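Local coordinates for protein nitroreductase (Bacteroides fragilis NCTC 9343, PDB 3EK3) that binds flavin mononucleotide and probably acts as an NAD(P)H-linked oxidoreductase of the nitroreductase family, at residues A[48-53]-A[154-159]; A[95-100]-A[164-169]; A[102-107]-A[158-163]. All blocks are in the same frame, centred on the assembly; numbering follows the deposited sequence.

Interaction 1: residues A[48-53]-A[154-159]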
ATOM      1  N   THR A  48      -3.340   6.536 -12.478  1.00 13.30           N
ATOM      2  CA  THR A  48      -2.528   6.246 -13.644  1.00 11.77           C
ATOM      3  C   THR A  48      -2.133   4.760 -13.704  1.00 13.26           C
ATOM      4  O   THR A  48      -1.542   4.304 -14.679  1.00 13.62           O
ATOM      5  CB  THR A  48      -1.267   7.141 -13.681  1.00 10.05           C
ATOM      6  OG1 THR A  48      -0.676   7.150 -12.374  1.00  9.16           O
ATOM      7  CG2 THR A  48      -1.642   8.546 -14.076  1.00  9.69           C
ATOM      8  N   TRP A  49      -2.450   4.023 -12.652  1.00 12.37           N
ATOM      9  CA  TRP A  49      -2.134   2.595 -12.569  1.00 11.08           C
ATOM     10  C   TRP A  49      -2.839   1.784 -13.658  1.00 11.47           C
ATOM     11  O   TRP A  49      -3.827   2.222 -14.268  1.00 11.30           O
ATOM     12  CB  TRP A  49      -2.526   2.016 -11.199  1.00 14.23           C
ATOM     13  CG  TRP A  49      -3.880   2.463 -10.629  1.00 15.50           C
ATOM     14  CD1 TRP A  49      -5.059   2.666 -11.307  1.00 12.33           C
ATOM     15  CD2 TRP A  49      -4.155   2.767  -9.272  1.00 12.29           C
ATOM     16  NE1 TRP A  49      -6.024   3.082 -10.456  1.00 14.18           N
ATOM     17  CE2 TRP A  49      -5.500   3.153  -9.193  1.00 13.37           C
ATOM     18  CE3 TRP A  49      -3.396   2.747  -8.098  1.00 13.56           C
ATOM     19  CZ2 TRP A  49      -6.087   3.534  -8.001  1.00 12.22           C
ATOM     20  CZ3 TRP A  49      -3.996   3.105  -6.916  1.00 12.01           C
ATOM     21  CH2 TRP A  49      -5.322   3.498  -6.880  1.00 11.62           C
ATOM     22  N   HIS A  50      -2.324   0.583 -13.885  1.00 12.81           N
ATOM     23  CA  HIS A  50      -3.016  -0.415 -14.686  1.00 10.16           C
ATOM     24  C   HIS A  50      -2.917  -1.752 -13.970  1.00 12.23           C
ATOM     25  O   HIS A  50      -1.912  -2.044 -13.337  1.00 13.29           O
ATOM     26  CB  HIS A  50      -2.397  -0.567 -16.076  1.00 11.72           C
ATOM     27  CG  HIS A  50      -3.353  -1.103 -17.095  1.00 12.37           C
ATOM     28  ND1 HIS A  50      -4.271  -0.304 -17.744  1.00 14.45           N
ATOM     29  CD2 HIS A  50      -3.557  -2.359 -17.551  1.00 15.36           C
ATOM     30  CE1 HIS A  50      -5.006  -1.054 -18.555  1.00 14.20           C
ATOM     31  NE2 HIS A  50      -4.595  -2.305 -18.449  1.00 15.95           N
ATOM     32  N   PHE A  51      -3.979  -2.536 -14.107  1.00 10.01           N
ATOM     33  CA  PHE A  51      -4.108  -3.839 -13.504  1.00  9.36           C
ATOM     34  C   PHE A  51      -4.313  -4.851 -14.627  1.00 11.19           C
ATOM     35  O   PHE A  51      -5.365  -4.859 -15.251  1.00 11.43           O
ATOM     36  CB  PHE A  51      -5.320  -3.864 -12.572  1.00 10.29           C
ATOM     37  CG  PHE A  51      -5.408  -2.679 -11.614  1.00 11.72           C
ATOM     38  CD1 PHE A  51      -4.437  -2.459 -10.684  1.00 18.04           C
ATOM     39  CD2 PHE A  51      -6.467  -1.772 -11.683  1.00 14.98           C
ATOM     40  CE1 PHE A  51      -4.529  -1.392  -9.791  1.00 16.88           C
ATOM     41  CE2 PHE A  51      -6.562  -0.685 -10.792  1.00 16.04           C
ATOM     42  CZ  PHE A  51      -5.558  -0.498  -9.856  1.00 10.30           C
ATOM     43  N   THR A  52      -3.302  -5.680 -14.890  1.00 11.95           N
ATOM     44  CA  THR A  52      -3.339  -6.663 -15.970  1.00 10.28           C
ATOM     45  C   THR A  52      -3.472  -8.040 -15.335  1.00 13.07           C
ATOM     46  O   THR A  52      -2.509  -8.591 -14.805  1.00 12.82           O
ATOM     47  CB  THR A  52      -2.078  -6.567 -16.881  1.00 10.14           C
ATOM     48  OG1 THR A  52      -1.933  -5.215 -17.324  1.00 12.51           O
ATOM     49  CG2 THR A  52      -2.237  -7.458 -18.108  1.00 10.15           C
ATOM     50  N   ALA A  53      -4.700  -8.563 -15.337  1.00 11.69           N
ATOM     51  CA  ALA A  53      -4.989  -9.843 -14.728  1.00 11.06           C
ATOM     52  C   ALA A  53      -4.736 -10.949 -15.741  1.00 11.25           C
ATOM     53  O   ALA A  53      -5.451 -11.074 -16.728  1.00 12.53           O
ATOM     54  CB  ALA A  53      -6.434  -9.896 -14.207  1.00 11.04           C
ATOM     55  N   GLY A 154      -0.440  -6.457 -22.515  1.00 12.29           N
ATOM     56  CA  GLY A 154      -1.221  -5.224 -22.346  1.00 14.76           C
ATOM     57  C   GLY A 154      -0.759  -4.297 -21.244  1.00 15.84           C
ATOM     58  O   GLY A 154      -1.426  -3.311 -20.951  1.00 19.72           O
ATOM     59  N   VAL A 155       0.388  -4.586 -20.637  1.00 14.60           N
ATOM     60  CA  VAL A 155       0.996  -3.633 -19.697  1.00 14.14           C
ATOM     61  C   VAL A 155       1.510  -2.412 -20.501  1.00 12.51           C
ATOM     62  O   VAL A 155       2.227  -2.563 -21.501  1.00 13.46           O
ATOM     63  CB  VAL A 155       2.182  -4.248 -18.925  1.00 12.63           C
ATOM     64  CG1 VAL A 155       2.791  -3.203 -17.974  1.00 11.71           C
ATOM     65  CG2 VAL A 155       1.764  -5.507 -18.142  1.00 12.97           C
ATOM     66  N   PRO A 156       1.086  -1.182 -20.117  1.00 13.03           N
ATOM     67  CA  PRO A 156       1.565  -0.031 -20.855  1.00 10.93           C
ATOM     68  C   PRO A 156       3.074   0.089 -20.898  1.00 13.38           C
ATOM     69  O   PRO A 156       3.745  -0.124 -19.898  1.00 15.49           O
ATOM     70  CB  PRO A 156       0.950   1.159 -20.098  1.00 13.46           C
ATOM     71  CG  PRO A 156      -0.247   0.632 -19.485  1.00 11.77           C
ATOM     72  CD  PRO A 156       0.110  -0.800 -19.091  1.00 14.65           C
ATOM     73  N   GLU A 157       3.584   0.441 -22.058  1.00 12.85           N
ATOM     74  CA  GLU A 157       5.022   0.506 -22.261  1.00 14.61           C
ATOM     75  C   GLU A 157       5.720   1.546 -21.419  1.00 13.93           C
ATOM     76  O   GLU A 157       6.916   1.422 -21.194  1.00 16.95           O
ATOM     77  CB  GLU A 157       5.342   0.747 -23.729  1.00 15.85           C
ATOM     78  CG  GLU A 157       4.916  -0.442 -24.558  1.00 16.79           C
ATOM     79  CD  GLU A 157       5.225  -0.303 -26.026  1.00 21.20           C
ATOM     80  OE1 GLU A 157       6.416  -0.365 -26.397  1.00 28.68           O
ATOM     81  OE2 GLU A 157       4.264  -0.148 -26.802  1.00 30.07           O
ATOM     82  N   ASN A 158       4.990   2.573 -20.992  1.00 13.91           N
ATOM     83  CA  ASN A 158       5.535   3.635 -20.150  1.00 14.64           C
ATOM     84  C   ASN A 158       5.372   3.367 -18.657  1.00 16.13           C
ATOM     85  O   ASN A 158       5.653   4.238 -17.843  1.00 17.90           O
ATOM     86  CB  ASN A 158       4.866   4.983 -20.505  1.00 15.68           C
ATOM     87  CG  ASN A 158       3.425   5.040 -20.079  1.00 21.50           C
ATOM     88  OD1 ASN A 158       2.664   4.120 -20.330  1.00 21.99           O
ATOM     89  ND2 ASN A 158       3.048   6.110 -19.397  1.00 32.14           N
ATOM     90  N   HIS A 159       4.907   2.176 -18.304  1.00 13.17           N
ATOM     91  CA  HIS A 159       4.723   1.812 -16.908  1.00 11.81           C
ATOM     92  C   HIS A 159       5.878   0.979 -16.439  1.00 13.26           C
ATOM     93  O   HIS A 159       6.501   0.256 -17.228  1.00 13.57           O
ATOM     94  CB  HIS A 159       3.456   0.992 -16.756  1.00 15.01           C
ATOM     95  CG  HIS A 159       2.207   1.811 -16.656  1.00  8.84           C
ATOM     96  ND1 HIS A 159       1.048   1.331 -16.075  1.00 12.81           N
ATOM     97  CD2 HIS A 159       1.940   3.074 -17.066  1.00 12.56           C
ATOM     98  CE1 HIS A 159       0.120   2.272 -16.130  1.00 11.08           C
ATOM     99  NE2 HIS A 159       0.638   3.340 -16.729  1.00 12.00           N
TER

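Interaction 2: residues A[95-100]-A[164-169]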
ATOM      1  N   PRO A  95      -3.283 -19.850 -10.311  1.00 11.58           N
ATOM      2  CA  PRO A  95      -3.956 -19.808 -11.622  1.00 11.65           C
ATOM      3  C   PRO A  95      -4.132 -18.411 -12.240  1.00 12.58           C
ATOM      4  O   PRO A  95      -4.400 -18.292 -13.452  1.00 11.08           O
ATOM      5  CB  PRO A  95      -5.312 -20.452 -11.301  1.00 10.79           C
ATOM      6  CG  PRO A  95      -5.550 -20.110  -9.923  1.00 11.69           C
ATOM      7  CD  PRO A  95      -4.219 -20.224  -9.247  1.00 14.55           C
ATOM      8  N   THR A  96      -3.976 -17.372 -11.415  1.00 11.13           N
ATOM      9  CA  THR A  96      -4.124 -15.956 -11.803  1.00 12.28           C
ATOM     10  C   THR A  96      -2.998 -15.131 -11.172  1.00 12.64           C
ATOM     11  O   THR A  96      -2.650 -15.318 -10.008  1.00 13.39           O
ATOM     12  CB  THR A  96      -5.515 -15.383 -11.423  1.00 14.79           C
ATOM     13  OG1 THR A  96      -6.505 -15.982 -12.264  1.00 12.05           O
ATOM     14  CG2 THR A  96      -5.591 -13.841 -11.609  1.00 13.66           C
ATOM     15  N   LEU A  97      -2.398 -14.270 -11.984  1.00 11.27           N
ATOM     16  CA  LEU A  97      -1.485 -13.250 -11.509  1.00 11.02           C
ATOM     17  C   LEU A  97      -1.929 -11.889 -12.022  1.00 11.28           C
ATOM     18  O   LEU A  97      -2.072 -11.700 -13.229  1.00 12.49           O
ATOM     19  CB  LEU A  97      -0.091 -13.534 -12.021  1.00 11.14           C
ATOM     20  CG  LEU A  97       1.031 -12.644 -11.518  1.00 12.36           C
ATOM     21  CD1 LEU A  97       1.328 -12.889 -10.044  1.00  9.24           C
ATOM     22  CD2 LEU A  97       2.248 -12.915 -12.350  1.00 12.27           C
ATOM     23  N   VAL A  98      -2.118 -10.944 -11.112  1.00 10.29           N
ATOM     24  CA  VAL A  98      -2.458  -9.571 -11.486  1.00 10.32           C
ATOM     25  C   VAL A  98      -1.199  -8.719 -11.438  1.00  9.27           C
ATOM     26  O   VAL A  98      -0.551  -8.547 -10.378  1.00 11.30           O
ATOM     27  CB  VAL A  98      -3.488  -8.939 -10.587  1.00 10.89           C
ATOM     28  CG1 VAL A  98      -3.966  -7.590 -11.141  1.00  8.15           C
ATOM     29  CG2 VAL A  98      -4.665  -9.849 -10.439  1.00  8.83           C
ATOM     30  N   ILE A  99      -0.823  -8.221 -12.601  1.00  9.83           N
ATOM     31  CA  ILE A  99       0.340  -7.355 -12.710  1.00  9.99           C
ATOM     32  C   ILE A  99      -0.096  -5.911 -12.471  1.00 10.67           C
ATOM     33  O   ILE A  99      -0.910  -5.390 -13.216  1.00 12.50           O
ATOM     34  CB  ILE A  99       0.969  -7.464 -14.127  1.00  8.90           C
ATOM     35  CG1 ILE A  99       1.367  -8.925 -14.407  1.00  9.41           C
ATOM     36  CG2 ILE A  99       2.188  -6.530 -14.263  1.00 14.37           C
ATOM     37  CD1 ILE A  99       1.748  -9.232 -15.847  1.00  8.61           C
ATOM     38  N   VAL A 100       0.478  -5.267 -11.454  1.00 10.02           N
ATOM     39  CA  VAL A 100       0.026  -3.922 -11.061  1.00  9.14           C
ATOM     40  C   VAL A 100       1.154  -2.964 -11.460  1.00 10.03           C
ATOM     41  O   VAL A 100       2.264  -3.040 -10.947  1.00 12.17           O
ATOM     42  CB  VAL A 100      -0.372  -3.827  -9.568  1.00  9.56           C
ATOM     43  CG1 VAL A 100      -0.877  -2.385  -9.226  1.00  5.93           C
ATOM     44  CG2 VAL A 100      -1.518  -4.847  -9.204  1.00 10.74           C
ATOM     45  N   CYS A 164       2.974  -7.557  -8.061  1.00 12.96           N
ATOM     46  CA  CYS A 164       1.968  -8.443  -8.631  1.00 13.25           C
ATOM     47  C   CYS A 164       1.234  -9.200  -7.509  1.00 11.19           C
ATOM     48  O   CYS A 164       1.760  -9.401  -6.409  1.00 11.30           O
ATOM     49  CB  CYS A 164       2.576  -9.422  -9.641  1.00 12.24           C
ATOM     50  SG  CYS A 164       3.444  -8.683 -11.015  1.00 12.65           S
ATOM     51  N   VAL A 165       0.015  -9.603  -7.821  1.00 11.29           N
ATOM     52  CA  VAL A 165      -0.822 -10.363  -6.929  1.00 10.32           C
ATOM     53  C   VAL A 165      -1.137 -11.733  -7.492  1.00 10.26           C
ATOM     54  O   VAL A 165      -1.878 -11.835  -8.471  1.00  9.75           O
ATOM     55  CB  VAL A 165      -2.133  -9.596  -6.736  1.00  8.94           C
ATOM     56  CG1 VAL A 165      -3.142 -10.319  -5.808  1.00 11.34           C
ATOM     57  CG2 VAL A 165      -1.871  -8.134  -6.230  1.00 10.68           C
ATOM     58  N   ALA A 166      -0.623 -12.788  -6.841  1.00 10.12           N
ATOM     59  CA  ALA A 166      -1.030 -14.139  -7.143  1.00  9.61           C
ATOM     60  C   ALA A 166      -2.377 -14.341  -6.518  1.00 10.38           C
ATOM     61  O   ALA A 166      -2.606 -13.884  -5.389  1.00 10.19           O
ATOM     62  CB  ALA A 166      -0.026 -15.186  -6.568  1.00  8.90           C
ATOM     63  N   LEU A 167      -3.263 -15.021  -7.237  1.00 11.41           N
ATOM     64  CA  LEU A 167      -4.574 -15.339  -6.700  1.00 12.87           C
ATOM     65  C   LEU A 167      -4.967 -16.772  -7.013  1.00 14.08           C
ATOM     66  O   LEU A 167      -4.712 -17.280  -8.106  1.00 11.70           O
ATOM     67  CB  LEU A 167      -5.653 -14.414  -7.290  1.00 14.34           C
ATOM     68  CG  LEU A 167      -5.612 -12.913  -7.027  1.00 12.12           C
ATOM     69  CD1 LEU A 167      -6.579 -12.237  -7.985  1.00 10.68           C
ATOM     70  CD2 LEU A 167      -5.929 -12.556  -5.561  1.00 16.36           C
ATOM     71  N   GLY A 168      -5.664 -17.398  -6.067  1.00 14.02           N
ATOM     72  CA  GLY A 168      -6.103 -18.787  -6.211  1.00 12.97           C
ATOM     73  C   GLY A 168      -6.668 -19.336  -4.927  1.00 15.48           C
ATOM     74  O   GLY A 168      -6.856 -18.611  -3.955  1.00 14.83           O
ATOM     75  N   TYR A 169      -6.906 -20.634  -4.914  1.00 15.00           N
ATOM     76  CA  TYR A 169      -7.253 -21.319  -3.682  1.00 14.32           C
ATOM     77  C   TYR A 169      -6.018 -21.960  -3.079  1.00 12.07           C
ATOM     78  O   TYR A 169      -5.216 -22.574  -3.785  1.00 11.82           O
ATOM     79  CB  TYR A 169      -8.315 -22.372  -3.942  1.00 15.64           C
ATOM     80  CG  TYR A 169      -9.578 -21.798  -4.490  1.00 19.37           C
ATOM     81  CD1 TYR A 169     -10.484 -21.142  -3.658  1.00 18.11           C
ATOM     82  CD2 TYR A 169      -9.865 -21.885  -5.856  1.00 15.56           C
ATOM     83  CE1 TYR A 169     -11.653 -20.602  -4.179  1.00 26.40           C
ATOM     84  CE2 TYR A 169     -11.032 -21.355  -6.379  1.00 21.37           C
ATOM     85  CZ  TYR A 169     -11.913 -20.718  -5.539  1.00 24.52           C
ATOM     86  OH  TYR A 169     -13.063 -20.207  -6.064  1.00 31.41           O
TER

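Interaction 3: residues A[102-107]-A[158-163]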
ATOM      1  N   ASN A 102       2.423   1.174 -13.023  1.00 10.23           N
ATOM      2  CA  ASN A 102       2.116   2.598 -12.953  1.00 10.94           C
ATOM      3  C   ASN A 102       3.171   3.313 -13.726  1.00  9.27           C
ATOM      4  O   ASN A 102       4.254   2.784 -13.908  1.00 11.64           O
ATOM      5  CB  ASN A 102       2.089   3.060 -11.482  1.00 12.57           C
ATOM      6  CG  ASN A 102       1.236   4.336 -11.243  1.00 14.61           C
ATOM      7  OD1 ASN A 102       0.682   4.931 -12.163  1.00 10.13           O
ATOM      8  ND2 ASN A 102       1.171   4.764  -9.983  1.00 14.95           N
ATOM      9  N   GLU A 103       2.859   4.531 -14.164  1.00 10.38           N
ATOM     10  CA  GLU A 103       3.882   5.397 -14.706  1.00 11.84           C
ATOM     11  C   GLU A 103       4.753   5.864 -13.549  1.00 12.51           C
ATOM     12  O   GLU A 103       4.295   6.093 -12.439  1.00 12.41           O
ATOM     13  CB  GLU A 103       3.260   6.556 -15.481  1.00 13.62           C
ATOM     14  CG  GLU A 103       2.437   7.496 -14.675  1.00 17.01           C
ATOM     15  CD  GLU A 103       1.816   8.632 -15.533  1.00 19.43           C
ATOM     16  OE1 GLU A 103       1.269   8.347 -16.637  1.00 18.85           O
ATOM     17  OE2 GLU A 103       1.892   9.792 -15.065  1.00 21.90           O
ATOM     18  N   PRO A 104       6.048   5.973 -13.797  1.00 13.34           N
ATOM     19  CA  PRO A 104       6.979   6.329 -12.754  1.00 14.89           C
ATOM     20  C   PRO A 104       7.180   7.851 -12.532  1.00 16.31           C
ATOM     21  O   PRO A 104       8.049   8.243 -11.761  1.00 17.67           O
ATOM     22  CB  PRO A 104       8.246   5.657 -13.237  1.00 14.88           C
ATOM     23  CG  PRO A 104       8.163   5.786 -14.726  1.00 15.06           C
ATOM     24  CD  PRO A 104       6.732   5.589 -15.044  1.00 15.13           C
ATOM     25  N   LYS A 105       6.316   8.667 -13.114  1.00 15.51           N
ATOM     26  CA  LYS A 105       6.406  10.128 -13.041  1.00 14.73           C
ATOM     27  C   LYS A 105       6.482  10.658 -11.606  1.00 14.60           C
ATOM     28  O   LYS A 105       7.316  11.491 -11.300  1.00 14.34           O
ATOM     29  CB  LYS A 105       5.199  10.736 -13.752  1.00 14.54           C
ATOM     30  CG  LYS A 105       5.223  12.261 -13.887  1.00 21.54           C
ATOM     31  CD  LYS A 105       4.078  12.808 -14.764  1.00 23.03           C
ATOM     32  CE  LYS A 105       4.070  12.211 -16.192  1.00 34.10           C
ATOM     33  NZ  LYS A 105       3.037  12.850 -17.046  1.00 35.40           N
ATOM     34  N   GLN A 106       5.599  10.206 -10.735  1.00 11.01           N
ATOM     35  CA  GLN A 106       5.537  10.706  -9.342  1.00 11.74           C
ATOM     36  C   GLN A 106       6.318   9.808  -8.416  1.00 12.52           C
ATOM     37  O   GLN A 106       6.340   8.585  -8.608  1.00 13.31           O
ATOM     38  CB  GLN A 106       4.098  10.795  -8.839  1.00 12.56           C
ATOM     39  CG  GLN A 106       3.086  11.439  -9.790  1.00 15.84           C
ATOM     40  CD  GLN A 106       3.434  12.846 -10.232  1.00 21.24           C
ATOM     41  OE1 GLN A 106       4.173  13.558  -9.571  1.00 17.77           O
ATOM     42  NE2 GLN A 106       2.901  13.248 -11.375  1.00 16.48           N
ATOM     43  N   TRP A 107       6.886  10.371  -7.356  1.00 11.11           N
ATOM     44  CA  TRP A 107       7.789   9.580  -6.512  1.00 11.27           C
ATOM     45  C   TRP A 107       7.032   8.529  -5.738  1.00  8.84           C
ATOM     46  O   TRP A 107       7.593   7.500  -5.345  1.00 11.29           O
ATOM     47  CB  TRP A 107       8.644  10.452  -5.588  1.00 13.34           C
ATOM     48  CG  TRP A 107       7.935  11.183  -4.491  1.00 15.74           C
ATOM     49  CD1 TRP A 107       7.597  12.501  -4.491  1.00 15.75           C
ATOM     50  CD2 TRP A 107       7.565  10.672  -3.195  1.00 13.95           C
ATOM     51  NE1 TRP A 107       7.035  12.842  -3.291  1.00 16.14           N
ATOM     52  CE2 TRP A 107       6.990  11.742  -2.478  1.00 16.65           C
ATOM     53  CE3 TRP A 107       7.686   9.430  -2.566  1.00 12.35           C
ATOM     54  CZ2 TRP A 107       6.534  11.603  -1.173  1.00 13.12           C
ATOM     55  CZ3 TRP A 107       7.177   9.266  -1.262  1.00 14.92           C
ATOM     56  CH2 TRP A 107       6.610  10.352  -0.585  1.00 16.36           C
ATOM     57  N   ASN A 158       4.990   2.573 -20.992  1.00 13.91           N
ATOM     58  CA  ASN A 158       5.535   3.635 -20.150  1.00 14.64           C
ATOM     59  C   ASN A 158       5.372   3.367 -18.657  1.00 16.13           C
ATOM     60  O   ASN A 158       5.653   4.238 -17.843  1.00 17.90           O
ATOM     61  CB  ASN A 158       4.866   4.983 -20.505  1.00 15.68           C
ATOM     62  CG  ASN A 158       3.425   5.040 -20.079  1.00 21.50           C
ATOM     63  OD1 ASN A 158       2.664   4.120 -20.330  1.00 21.99           O
ATOM     64  ND2 ASN A 158       3.048   6.110 -19.397  1.00 32.14           N
ATOM     65  N   HIS A 159       4.907   2.176 -18.304  1.00 13.17           N
ATOM     66  CA  HIS A 159       4.723   1.812 -16.908  1.00 11.81           C
ATOM     67  C   HIS A 159       5.878   0.979 -16.439  1.00 13.26           C
ATOM     68  O   HIS A 159       6.501   0.256 -17.228  1.00 13.57           O
ATOM     69  CB  HIS A 159       3.456   0.992 -16.756  1.00 15.01           C
ATOM     70  CG  HIS A 159       2.207   1.811 -16.656  1.00  8.84           C
ATOM     71  ND1 HIS A 159       1.048   1.331 -16.075  1.00 12.81           N
ATOM     72  CD2 HIS A 159       1.940   3.074 -17.066  1.00 12.56           C
ATOM     73  CE1 HIS A 159       0.120   2.272 -16.130  1.00 11.08           C
ATOM     74  NE2 HIS A 159       0.638   3.340 -16.729  1.00 12.00           N
ATOM     75  N   LYS A 160       6.153   1.050 -15.147  1.00 11.30           N
ATOM     76  CA  LYS A 160       6.978   0.054 -14.483  1.00 10.38           C
ATOM     77  C   LYS A 160       6.059  -0.822 -13.669  1.00 11.23           C
ATOM     78  O   LYS A 160       4.945  -0.433 -13.348  1.00 11.77           O
ATOM     79  CB  LYS A 160       7.979   0.720 -13.552  1.00 12.18           C
ATOM     80  CG  LYS A 160       8.886   1.738 -14.220  1.00 15.88           C
ATOM     81  CD  LYS A 160       9.518   1.225 -15.494  1.00 12.26           C
ATOM     82  CE  LYS A 160      10.529   2.231 -16.040  1.00 19.94           C
ATOM     83  NZ  LYS A 160      10.900   1.884 -17.423  1.00 13.94           N
ATOM     84  N   VAL A 161       6.519  -2.030 -13.342  1.00 11.80           N
ATOM     85  CA  VAL A 161       5.688  -2.963 -12.583  1.00 11.01           C
ATOM     86  C   VAL A 161       6.117  -2.820 -11.124  1.00 12.80           C
ATOM     87  O   VAL A 161       7.263  -3.117 -10.794  1.00 17.36           O
ATOM     88  CB  VAL A 161       5.869  -4.425 -13.056  1.00 11.83           C
ATOM     89  CG1 VAL A 161       5.073  -5.369 -12.168  1.00 10.30           C
ATOM     90  CG2 VAL A 161       5.383  -4.568 -14.518  1.00 10.72           C
ATOM     91  N   TYR A 162       5.227  -2.322 -10.264  1.00 10.19           N
ATOM     92  CA  TYR A 162       5.545  -2.124  -8.843  1.00  9.13           C
ATOM     93  C   TYR A 162       5.221  -3.346  -7.940  1.00  9.68           C
ATOM     94  O   TYR A 162       5.851  -3.525  -6.875  1.00 12.06           O
ATOM     95  CB  TYR A 162       4.857  -0.850  -8.365  1.00 10.34           C
ATOM     96  CG  TYR A 162       5.533   0.362  -8.994  1.00 12.93           C
ATOM     97  CD1 TYR A 162       6.678   0.895  -8.432  1.00 11.48           C
ATOM     98  CD2 TYR A 162       5.042   0.944 -10.165  1.00 13.92           C
ATOM     99  CE1 TYR A 162       7.342   1.992  -9.050  1.00 14.15           C
ATOM    100  CE2 TYR A 162       5.691   2.008 -10.773  1.00 12.69           C
ATOM    101  CZ  TYR A 162       6.824   2.541 -10.216  1.00 14.45           C
ATOM    102  OH  TYR A 162       7.475   3.621 -10.801  1.00 16.56           O
ATOM    103  N   GLY A 163       4.225  -4.137  -8.310  1.00 11.15           N
ATOM    104  CA  GLY A 163       4.005  -5.416  -7.642  1.00 12.38           C
ATOM    105  C   GLY A 163       2.989  -6.266  -8.373  1.00 13.41           C
ATOM    106  O   GLY A 163       2.287  -5.766  -9.258  1.00 12.09           O
TER
HETATM  107  O   HOH W   1      -0.033   5.977 -17.449  1.00 31.46           O

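Interaction 1: residues A[48-53]-A[154-159]
The imidazole of His159 drives its CE1 corner against the start of strand 50-54: CE1 lies 3.0 Å from Thr48 O, which meets the ring obliquely, and 3.8 Å from His50 CB. NE2 is almost as near to Thr48 O, but the angle is too poor for a hydrogen bond. His50 N comes up at the edge of the same ring, near its plane. Next along, Pro156 CD packs 3.9 Å from His50 CB, and beyond it the Val155 and Thr52 side chains cross at about a right angle, Val155 CG2 3.8 Å from Thr52 OG1.

The second shell holds these groups in place. Pro156 CG sits 3.7 Å above the middle of the His159 ring, within a type I turn closed by His159 N to Pro156 O (3.0 Å). With CG anti to its backbone N (chi1 -156°), His50 tilts its ring toward Thr52, whose OG1 lies in the ring plane at its edge. Gly154 ends helix 144-153 in a Schellman motif and starts the loop.

No hydrogen bond joins 48-53 to 154-159; the contact rests on van der Waals packing, while the polar ends of the two histidines are satisfied elsewhere, His159 ND1 by Ser101 OG and His50 NE2 by Thr187 OG1 of the second subunit.

Interaction 2: residues A[95-100]-A[164-169]
Cys164 packs over Leu97 and Ile99 on the neighbouring antiparallel strand. Its CB stands 3.3 Å from Val98 O and 3.7 Å from Leu97 CD1. From there SG, anti to its own carbonyl carbon (chi1 -58°), reaches back over the partner strand, 3.8 Å from Ile99 CA and 4.0 Å from Ile99 CG1, so the sulfur lies on the base of the isoleucine.

The backbone under this chain is regular ladder. Val98 and Val165 form a hydrogen-bonded pair, Val98 N to Val165 O at 2.8 Å and nearly straight (172°), with the return bond from Val165 N landing in the carbonyl plane on a lone pair of Val98 O. Thr96 with Leu167 is the next such pair, though its bond from Thr96 N is weak. Past it the ladder stops at Pro95, whose CD lies 3.2 Å from Leu167 O.

Residues alternate between the faces. Leu97, Cys164 and Ala166 share theirs with Ile134 of strand 130-134. On the opposite face Leu167 CD1 touches Val98 CG2 (3.9 Å), and here helices 27-38 and 109-126 cover the strands, through Leu34 on Val98, Leu30 and Ile33 on Leu167, and Ile117 on Val165.

Interaction 3: residues A[102-107]-A[158-163]
Asn102 lies between two aromatic rings of 158-163 and meets each differently. The His159 ring is laid beneath the peptide between Asn102 and Glu103: Asn102 C and Glu103 N both stand 3.4 Å above the ring plane, offset toward its rim, so imidazole and backbone overlap face on. Tyr162 presents its edge instead, with Asn102 O near the ring plane, 3.5 Å from CE2, and Asn102 CB against the same corner at 3.8 Å. Its CG, anti to the carbonyl carbon (chi1 -70°), swings the ring back along the strand, and the hydroxyl ends 3.3 Å from Pro104 CB.

Pro104 fills the next place. Its CD abuts Asn158 O, while CB and CG lean on Lys160 CG; the lysine chain bends at chi2 and sends NZ on to a salt bridge with Asp142. Glu103 and Asn158 meet more loosely, ND2 being 3.9 Å from Glu103 CB, with carboxylate and amide planes 76° apart. A water in the plane of the His159 ring ties NE2 to Glu103 OE1, 2.8 Å from each; it donates to the carboxylate.

The side chain of Asn102 turns away from the histidine. OD1 bonds Thr48 OG1, and ND2 bonds Ala109 O at the start of helix 109-126, so this amide joins the strand end to two neighbouring parts of the chain.

Two backbone bonds pair Asn102 with Lys160, N to O 3.0 Å and O to N 2.9 Å, the first nearly along the C=O axis. This is an antiparallel hydrogen-bonded pair near the end of strand 96-102, followed on strand 160-168 by a classic beta bulge in which Tyr162 and Gly163 both face Val100.

Overall arrangement
All three contacts reach the same antiparallel sheet. Strand 96-102 is the shared member: Thr52 O to Ile99 N (2.8 Å) joins it to interaction 1, and Val100 N to Gly163 O (2.9 Å) runs interaction 2 on into interaction 3. Interactions 1 and 3 lie closest, centres 9 Å apart; they share Asn158 and His159 and meet again where Thr48 OG1 bonds Asn102 OD1 at 2.6 Å. Interaction 2 is the buried centre of the sheet, while the other two touch the second subunit. None of their residues is among those that bind FMN, yet a flavin mononucleotide lies about 6 Å from the Trp49 side chain and about 8 Å from that of Cys164.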